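PDB 2WNW: activated BY transcription factor SSRB from Salmonella enterica, which is of undetermined specific function but belongs to O-glycosyl hydrolase family 30, pairing a TIM-barrel domain with a beta-sandwich domain. Local coordinates for residues Gly159-Arg164 and Val210-Ala215; Leu251-Ala254 and Asn258-Gly261; Pro298-Ser301 and Ile307-Trp310; Asn336-Pro341 and Gly345-Ala350. All coordinates share one frame; numbering follows the deposited sequence.

Interaction 1 of 4, residues Gly159-Arg164 and Val210-Ala215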
# COMPACT_ATOMS: atom_id res chain seq x y z
N GLY A 159 7.07 21.24 -27.76
CA GLY A 159 5.72 21.52 -27.29
C GLY A 159 4.77 22.06 -28.34
O GLY A 159 4.68 21.53 -29.45
N GLY A 160 4.07 23.13 -27.99
CA GLY A 160 3.10 23.71 -28.89
C GLY A 160 1.79 22.96 -28.70
O GLY A 160 1.73 22.02 -27.90
N LYS A 161 0.75 23.37 -29.41
CA LYS A 161 -0.55 22.71 -29.30
C LYS A 161 -1.16 22.47 -30.68
O LYS A 161 -0.77 23.11 -31.66
CB LYS A 161 -1.51 23.55 -28.47
CG LYS A 161 -0.99 23.91 -27.09
CD LYS A 161 -2.03 24.64 -26.26
CE LYS A 161 -3.13 23.70 -25.80
NZ LYS A 161 -4.08 24.36 -24.86
N LEU A 162 -2.11 21.55 -30.75
CA LEU A 162 -2.79 21.26 -32.00
C LEU A 162 -3.71 22.45 -32.26
O LEU A 162 -4.45 22.87 -31.38
CB LEU A 162 -3.62 19.97 -31.86
CG LEU A 162 -4.45 19.54 -33.07
CD1 LEU A 162 -3.54 19.27 -34.25
CD2 LEU A 162 -5.26 18.29 -32.72
N ARG A 163 -3.64 23.01 -33.47
CA ARG A 163 -4.51 24.14 -33.78
C ARG A 163 -5.94 23.64 -33.74
O ARG A 163 -6.24 22.56 -34.26
CB ARG A 163 -4.17 24.72 -35.16
CG ARG A 163 -2.87 25.50 -35.19
CD ARG A 163 -2.73 26.27 -36.50
NE ARG A 163 -2.42 25.39 -37.62
CZ ARG A 163 -3.07 25.41 -38.79
NH1 ARG A 163 -4.07 26.26 -38.98
NH2 ARG A 163 -2.70 24.60 -39.76
N ARG A 164 -6.82 24.40 -33.11
CA ARG A 164 -8.22 23.99 -33.00
C ARG A 164 -8.84 23.63 -34.34
O ARG A 164 -9.65 22.71 -34.42
CB ARG A 164 -9.05 25.09 -32.33
CG ARG A 164 -10.51 24.70 -32.15
CD ARG A 164 -10.66 23.49 -31.24
NE ARG A 164 -11.97 22.85 -31.39
CZ ARG A 164 -12.43 21.88 -30.62
NH1 ARG A 164 -11.69 21.41 -29.62
NH2 ARG A 164 -13.63 21.36 -30.84
N VAL A 210 -6.87 19.15 -20.15
CA VAL A 210 -7.71 17.96 -19.97
C VAL A 210 -9.00 18.07 -20.80
O VAL A 210 -9.50 17.08 -21.33
CB VAL A 210 -8.04 17.71 -18.47
CG1 VAL A 210 -8.85 18.86 -17.91
CG2 VAL A 210 -8.79 16.40 -18.31
N GLU A 211 -9.52 19.29 -20.91
CA GLU A 211 -10.73 19.53 -21.70
C GLU A 211 -10.46 19.21 -23.18
O GLU A 211 -11.29 18.59 -23.85
CB GLU A 211 -11.18 20.99 -21.59
CG GLU A 211 -11.69 21.44 -20.22
CD GLU A 211 -10.59 21.61 -19.19
OE1 GLU A 211 -9.43 21.88 -19.57
OE2 GLU A 211 -10.90 21.48 -17.98
N GLU A 212 -9.31 19.64 -23.67
CA GLU A 212 -8.93 19.42 -25.07
C GLU A 212 -8.64 17.96 -25.38
O GLU A 212 -9.07 17.44 -26.42
CB GLU A 212 -7.70 20.27 -25.41
CG GLU A 212 -8.01 21.75 -25.51
CD GLU A 212 -6.77 22.61 -25.42
OE1 GLU A 212 -6.89 23.84 -25.60
OE2 GLU A 212 -5.68 22.07 -25.14
N GLU A 213 -7.92 17.30 -24.49
CA GLU A 213 -7.59 15.89 -24.69
C GLU A 213 -8.85 15.04 -24.74
O GLU A 213 -9.01 14.21 -25.65
CB GLU A 213 -6.67 15.39 -23.57
CG GLU A 213 -6.27 13.93 -23.70
CD GLU A 213 -5.82 13.33 -22.38
OE1 GLU A 213 -6.46 13.63 -21.35
OE2 GLU A 213 -4.83 12.56 -22.37
N THR A 214 -9.74 15.22 -23.77
CA THR A 214 -10.96 14.43 -23.73
C THR A 214 -11.88 14.77 -24.90
O THR A 214 -12.55 13.89 -25.42
CB THR A 214 -11.71 14.60 -22.39
OG1 THR A 214 -11.97 15.99 -22.14
CG2 THR A 214 -10.88 14.04 -21.24
N ALA A 215 -11.92 16.03 -25.31
CA ALA A 215 -12.77 16.41 -26.43
C ALA A 215 -12.27 15.72 -27.70
O ALA A 215 -13.06 15.26 -28.52
CB ALA A 215 -12.76 17.93 -26.62
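Lys-161 and Glu-212 make the direct touch in this contact, through a salt bridge between their ends. Lys-161 NZ lies 2.8 Å from Glu-212 OE2, on the syn lone pair of that oxygen. A second, weak hydrogen bond runs from Lys-161 NZ to Glu-212 OE1 at 3.0 Å, so the ammonium sits across both carboxylate oxygens. The tight part extends one carbon further back, where Lys-161 CE is 3.1 Å from Glu-212 OE2. The two side chains cross at about a right angle. The lysine chain bends at chi3 (72°), and the glutamate reaches out extended beyond CG. Glu-212 OE2 also accepts the backbone N-H of Ser-209, just ahead of the helix, which helps hold the carboxylate in place. In the TIM barrel, this bond ties the loop after strand 138-143 to the first turn of helix 210-227, the helix that follows the next barrel strand. The whole contact lies at the surface, and beyond the salt bridge it is loose. Arg-164 turns its end toward the helix, but Arg-164 NH1 stays 6.7 Å from Glu-212 OE1, so any attraction there is probably long-range. Its guanidinium makes a cation-pi contact with Tyr-167 instead.

Interaction 2 of 4, residues Leu251-Ala254 and Asn258-Gly261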
# COMPACT_ATOMS: atom_id res chain seq x y z
N LEU A 251 -10.96 15.63 -13.12
CA LEU A 251 -11.43 16.61 -14.09
C LEU A 251 -12.00 15.95 -15.33
O LEU A 251 -13.04 16.37 -15.84
CB LEU A 251 -10.28 17.54 -14.48
CG LEU A 251 -9.97 18.73 -13.58
CD1 LEU A 251 -10.24 18.40 -12.13
CD2 LEU A 251 -8.52 19.15 -13.78
N ALA A 252 -11.33 14.92 -15.81
CA ALA A 252 -11.76 14.22 -17.01
C ALA A 252 -13.11 13.51 -16.90
O ALA A 252 -13.99 13.70 -17.74
CB ALA A 252 -10.68 13.23 -17.45
N PHE A 253 -13.28 12.70 -15.87
CA PHE A 253 -14.51 11.94 -15.72
C PHE A 253 -15.67 12.65 -15.02
O PHE A 253 -16.67 12.02 -14.68
CB PHE A 253 -14.21 10.60 -15.05
CG PHE A 253 -13.30 9.72 -15.87
CD1 PHE A 253 -13.71 9.24 -17.11
CD2 PHE A 253 -12.01 9.42 -15.43
CE1 PHE A 253 -12.85 8.48 -17.90
CE2 PHE A 253 -11.15 8.66 -16.21
CZ PHE A 253 -11.57 8.18 -17.45
N ALA A 254 -15.54 13.95 -14.80
CA ALA A 254 -16.62 14.70 -14.17
C ALA A 254 -17.71 14.81 -15.22
O ALA A 254 -18.89 14.97 -14.91
CB ALA A 254 -16.13 16.08 -13.76
N ASN A 258 -17.39 11.91 -21.25
CA ASN A 258 -16.02 11.41 -21.18
C ASN A 258 -16.00 10.05 -20.50
O ASN A 258 -15.29 9.14 -20.94
CB ASN A 258 -15.14 12.38 -20.40
CG ASN A 258 -14.95 13.70 -21.11
OD1 ASN A 258 -15.14 13.79 -22.32
ND2 ASN A 258 -14.58 14.73 -20.36
N TYR A 259 -16.78 9.91 -19.44
CA TYR A 259 -16.84 8.65 -18.72
C TYR A 259 -17.26 7.53 -19.67
O TYR A 259 -16.68 6.44 -19.65
CB TYR A 259 -17.83 8.73 -17.56
CG TYR A 259 -17.84 7.48 -16.72
CD1 TYR A 259 -16.91 7.28 -15.71
CD2 TYR A 259 -18.73 6.44 -17.01
CE1 TYR A 259 -16.86 6.08 -14.99
CE2 TYR A 259 -18.69 5.24 -16.30
CZ TYR A 259 -17.75 5.07 -15.30
OH TYR A 259 -17.70 3.87 -14.62
N LYS A 260 -18.25 7.81 -20.50
CA LYS A 260 -18.75 6.81 -21.44
C LYS A 260 -17.82 6.52 -22.61
O LYS A 260 -17.77 5.39 -23.10
CB LYS A 260 -20.12 7.24 -22.00
CG LYS A 260 -21.23 7.23 -20.97
CD LYS A 260 -22.57 7.59 -21.60
CE LYS A 260 -23.70 7.48 -20.60
NZ LYS A 260 -25.03 7.82 -21.20
N GLY A 261 -17.07 7.52 -23.06
CA GLY A 261 -16.20 7.31 -24.21
C GLY A 261 -14.74 6.97 -23.97
O GLY A 261 -14.04 6.61 -24.92
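The ring of Phe-253 meets helix 256-261 with its edge. Tyr-259 CA lies near the ring plane, 3.6 Å from Phe-253 CD1. Tyr-259 N is also in that plane, and Asn-258 O sits at the same edge, 4.0 Å from Phe-253 CE1. The phenyl ring therefore points its rim at the helix backbone. The two aromatic side chains touch at one place, where Phe-253 CD1 is 4.0 Å from Tyr-259 CD1. Phe-253 reaches the tyrosine ring obliquely. The tyrosine CG stands trans to its own backbone N (chi1 -176°), which brings the near side of its ring beside the phenylalanine. Leu-285 touches both side chains, and Lys-288 makes a cation-pi contact with Tyr-259.

The third flat group is the amide of Asn-258. Asn-258 ND2 donates to Ala-252 O at 2.9 Å, with an N-H...O angle of 157°. The acceptor lies almost in the amide plane, and the donor lies in the carbonyl plane of Ala-252. The bond thus helps to fix the rotation of the amide. Asn-258 CB comes close to Ala-252 O, at 3.2 Å. Ala-252 directly precedes Phe-253, the first residue to leave helical phi/psi. Thr-214 and Val-218 of helix 210-227 lie against Asn-258.

The arrangement is a tight turn between two short helices, 245-252 and 256-261. Together they form the helical part of the beta-alpha-beta crossover from strand 234-239 to strand 264-268 in the TIM barrel.

Interaction 3 of 4, residues Pro298-Ser301 and Ile307-Trp310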
# COMPACT_ATOMS: atom_id res chain seq x y z
N PRO A 298 17.99 5.10 -17.46
CA PRO A 298 19.08 5.64 -18.29
C PRO A 298 20.27 4.69 -18.39
O PRO A 298 20.35 3.69 -17.66
CB PRO A 298 19.44 6.93 -17.56
CG PRO A 298 19.23 6.56 -16.12
CD PRO A 298 17.91 5.81 -16.17
N MET A 299 21.18 4.99 -19.30
CA MET A 299 22.39 4.19 -19.46
C MET A 299 23.32 4.65 -18.35
O MET A 299 23.56 5.84 -18.19
CB MET A 299 23.04 4.45 -20.82
CG MET A 299 22.33 3.83 -22.01
SD MET A 299 22.38 2.03 -21.96
CE MET A 299 24.12 1.72 -22.37
N GLU A 300 23.82 3.70 -17.57
CA GLU A 300 24.72 4.00 -16.46
C GLU A 300 25.81 2.95 -16.42
O GLU A 300 25.54 1.76 -16.57
CB GLU A 300 23.92 4.04 -15.15
CG GLU A 300 22.83 5.10 -15.17
CD GLU A 300 21.97 5.09 -13.92
OE1 GLU A 300 21.25 4.10 -13.70
OE2 GLU A 300 22.02 6.09 -13.17
N SER A 301 27.05 3.38 -16.23
CA SER A 301 28.18 2.47 -16.25
C SER A 301 28.79 2.05 -14.92
O SER A 301 29.69 1.21 -14.91
CB SER A 301 29.28 3.06 -17.13
OG SER A 301 29.64 4.35 -16.67
N ILE A 307 21.95 -3.55 -10.83
CA ILE A 307 21.13 -3.87 -9.67
C ILE A 307 20.08 -2.78 -9.45
O ILE A 307 18.94 -3.09 -9.11
CB ILE A 307 22.00 -4.02 -8.39
CG1 ILE A 307 22.62 -5.42 -8.35
CG2 ILE A 307 21.15 -3.78 -7.14
CD1 ILE A 307 21.59 -6.55 -8.23
N ARG A 308 20.46 -1.52 -9.66
CA ARG A 308 19.52 -0.42 -9.49
C ARG A 308 18.39 -0.51 -10.52
O ARG A 308 17.24 -0.22 -10.20
CB ARG A 308 20.21 0.94 -9.65
CG ARG A 308 21.15 1.35 -8.52
CD ARG A 308 21.32 2.86 -8.50
NE ARG A 308 21.74 3.37 -9.81
CZ ARG A 308 22.99 3.32 -10.26
NH1 ARG A 308 23.93 2.78 -9.51
NH2 ARG A 308 23.30 3.78 -11.46
N HIS A 309 18.73 -0.89 -11.74
CA HIS A 309 17.74 -1.02 -12.81
C HIS A 309 16.79 -2.18 -12.50
O HIS A 309 15.59 -2.10 -12.75
CB HIS A 309 18.44 -1.22 -14.15
CG HIS A 309 19.30 -0.06 -14.56
ND1 HIS A 309 20.08 -0.08 -15.69
CD2 HIS A 309 19.51 1.14 -13.97
CE1 HIS A 309 20.73 1.07 -15.79
NE2 HIS A 309 20.40 1.82 -14.76
N TRP A 310 17.36 -3.25 -11.96
CA TRP A 310 16.62 -4.44 -11.57
C TRP A 310 15.58 -4.00 -10.54
O TRP A 310 14.39 -4.32 -10.66
CB TRP A 310 17.62 -5.44 -10.97
CG TRP A 310 17.08 -6.58 -10.16
CD1 TRP A 310 17.03 -6.66 -8.79
CD2 TRP A 310 16.64 -7.86 -10.64
NE1 TRP A 310 16.60 -7.91 -8.40
CE2 TRP A 310 16.36 -8.66 -9.52
CE3 TRP A 310 16.47 -8.41 -11.92
CZ2 TRP A 310 15.91 -9.99 -9.63
CZ3 TRP A 310 16.02 -9.73 -12.04
CH2 TRP A 310 15.75 -10.50 -10.89
O HOH W 1 19.71 4.15 -11.36
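Glu-300 and His-309 join the loop after TIM-barrel strand 289-294 to helix 305-322, the helix that this loop leads into. One hydrogen bond is a His-carboxylate pair. His-309 NE2 donates to Glu-300 OE1 at 2.7 Å, with an N-H...O angle of 159°. Glu-300 OE1 accepts on its anti lone pair, and the imidazole and carboxylate planes are only 2° apart. The other ring nitrogen, ND1, makes a weak hydrogen bond with Glu-349.

The ionic part is a salt bridge from Arg-308 NH2 to the same Glu-300 OE1, 3.1 Å long. This donor meets OE1 from above the carboxylate plane. The guanidinium and carboxylate planes are nearly perpendicular. The other end of the guanidinium, NH1, forms a salt bridge with Asp-302.

Close contact without a hydrogen bond is seen at Pro-298, where Pro-298 O is 3.2 Å from His-309 CE1.

A water bridges the two charged side chains. Glu-300 OE1 thus accepts from three donors: His-309 NE2, Arg-308 NH2 and the water. The arginine chain bends at chi3 (-54°), bringing NE near this water. The water accepts from Arg-308 NE at 2.7 Å and donates to Glu-300 OE1 at 2.8 Å.

Interaction 4 of 4, residues Asn336-Pro341 and Gly345-Ala350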
# COMPACT_ATOMS: atom_id res chain seq x y z
N ASN A 336 20.44 0.07 -29.53
CA ASN A 336 21.82 -0.31 -29.82
C ASN A 336 22.66 -0.25 -28.54
O ASN A 336 22.16 0.12 -27.48
CB ASN A 336 22.41 0.56 -30.95
CG ASN A 336 22.51 2.03 -30.60
OD1 ASN A 336 22.47 2.89 -31.49
ND2 ASN A 336 22.65 2.34 -29.32
N SER A 337 23.93 -0.63 -28.65
CA SER A 337 24.83 -0.66 -27.50
C SER A 337 24.87 0.61 -26.66
O SER A 337 25.03 0.53 -25.45
CB SER A 337 26.25 -1.00 -27.96
OG SER A 337 26.27 -2.24 -28.64
N GLU A 338 24.73 1.77 -27.29
CA GLU A 338 24.80 3.02 -26.54
C GLU A 338 23.44 3.53 -26.06
O GLU A 338 23.37 4.57 -25.40
CB GLU A 338 25.50 4.10 -27.36
CG GLU A 338 24.64 4.77 -28.43
CD GLU A 338 25.39 5.88 -29.15
OE1 GLU A 338 26.07 6.68 -28.48
OE2 GLU A 338 25.28 5.97 -30.40
N GLY A 339 22.37 2.80 -26.37
CA GLY A 339 21.05 3.21 -25.93
C GLY A 339 20.34 4.11 -26.92
O GLY A 339 19.49 4.93 -26.55
N GLY A 340 20.70 3.97 -28.20
CA GLY A 340 20.09 4.77 -29.24
C GLY A 340 19.53 3.88 -30.33
O GLY A 340 19.46 2.66 -30.15
N PRO A 341 19.18 4.44 -31.50
CA PRO A 341 19.26 5.86 -31.85
C PRO A 341 18.14 6.73 -31.28
O PRO A 341 17.01 6.28 -31.13
CB PRO A 341 19.24 5.83 -33.37
CG PRO A 341 18.28 4.71 -33.64
CD PRO A 341 18.70 3.64 -32.65
N GLY A 345 19.41 12.83 -28.61
CA GLY A 345 20.47 12.38 -27.72
C GLY A 345 20.00 11.86 -26.37
O GLY A 345 20.80 11.71 -25.45
N ASN A 346 18.70 11.58 -26.25
CA ASN A 346 18.14 11.07 -25.01
C ASN A 346 18.32 9.56 -24.93
O ASN A 346 17.34 8.80 -24.96
CB ASN A 346 16.65 11.44 -24.93
CG ASN A 346 16.00 10.93 -23.66
OD1 ASN A 346 16.56 11.04 -22.58
ND2 ASN A 346 14.79 10.38 -23.79
N LEU A 347 19.57 9.12 -24.83
CA LEU A 347 19.91 7.70 -24.78
C LEU A 347 19.39 7.03 -23.50
O LEU A 347 19.48 7.59 -22.41
CB LEU A 347 21.43 7.53 -24.87
CG LEU A 347 22.10 8.20 -26.08
CD1 LEU A 347 23.61 8.04 -25.98
CD2 LEU A 347 21.58 7.60 -27.37
N CYS A 348 18.86 5.82 -23.65
CA CYS A 348 18.32 5.06 -22.52
C CYS A 348 18.65 3.59 -22.65
O CYS A 348 19.01 3.11 -23.73
CB CYS A 348 16.79 5.19 -22.47
SG CYS A 348 16.11 6.85 -22.29
N GLU A 349 18.53 2.85 -21.56
CA GLU A 349 18.78 1.42 -21.61
C GLU A 349 17.48 0.75 -22.07
O GLU A 349 16.40 1.32 -21.93
CB GLU A 349 19.16 0.90 -20.22
CG GLU A 349 19.64 -0.54 -20.20
CD GLU A 349 19.89 -1.06 -18.80
OE1 GLU A 349 18.90 -1.41 -18.11
OE2 GLU A 349 21.06 -1.11 -18.38
N ALA A 350 17.60 -0.45 -22.64
CA ALA A 350 16.45 -1.24 -23.07
C ALA A 350 16.79 -2.64 -22.54
O ALA A 350 17.96 -2.99 -22.44
CB ALA A 350 16.33 -1.26 -24.59
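Gly-339 O is met by two groups of the 345-350 segment. Cys-348 N donates to Gly-339 O at 3.1 Å, with an N-H...O angle of 158°, in the carbonyl plane and on a lone pair. Leu-347 CA makes a C-H...O contact with Gly-339 O at 3.3 Å. The two backbones run very close here, with Gly-339 CA 3.0 Å from Cys-348 O. Gly-339 has no side chain to stand between them.

Leu-347 supplies the apolar part and lies along the backbone of residues 338-340. Its CG is turned away from its own carbonyl carbon (chi1 -54°), which sends the two methyls along that chain. Leu-347 CD1 lies 3.5 Å from Glu-338 O and also touches the Glu-338 carboxylate at OE1. Leu-347 CD2 rests on Gly-340 CA at 3.7 Å.

Both segments are shaped by turns. Asn-336 to Gly-339 is a type I beta turn, with Gly-339 N bonded to Asn-336 O at 2.9 Å. Asn-336 N bonds in turn to Gly-340 O at 2.8 Å, which makes a G1 beta bulge at Gly-339. Asn-346 centres an inverse gamma turn, and its side chain bonds to Asp-94. The contact folds back on itself the loop between strands 332-336 and 352-355, just beyond the eighth barrel strand, at the C-terminal end of the TIM barrel, where a glycerol lies about 5 Å from the Cys-348 side chain.

Overall arrangement
The four contacts follow one another along the chain and all lie in the TIM-barrel range. They form two neighbouring pairs. Interactions 1 and 2 have centres 16 Å apart, and helix 210-227 of interaction 1 packs through Val-210 and Thr-214 on Ala-252 of interaction 2. Interactions 3 and 4 have centres 13 Å apart. They meet through Met-299, which packs on Ser-337 and Glu-338. The pairs are far from each other, with centres 30 to 38 Å apart, and interaction 2 is on the opposite side of the chain's centre from interactions 3 and 4. The contacts join loops and helices that follow the third to fifth, seventh and eighth barrel strands.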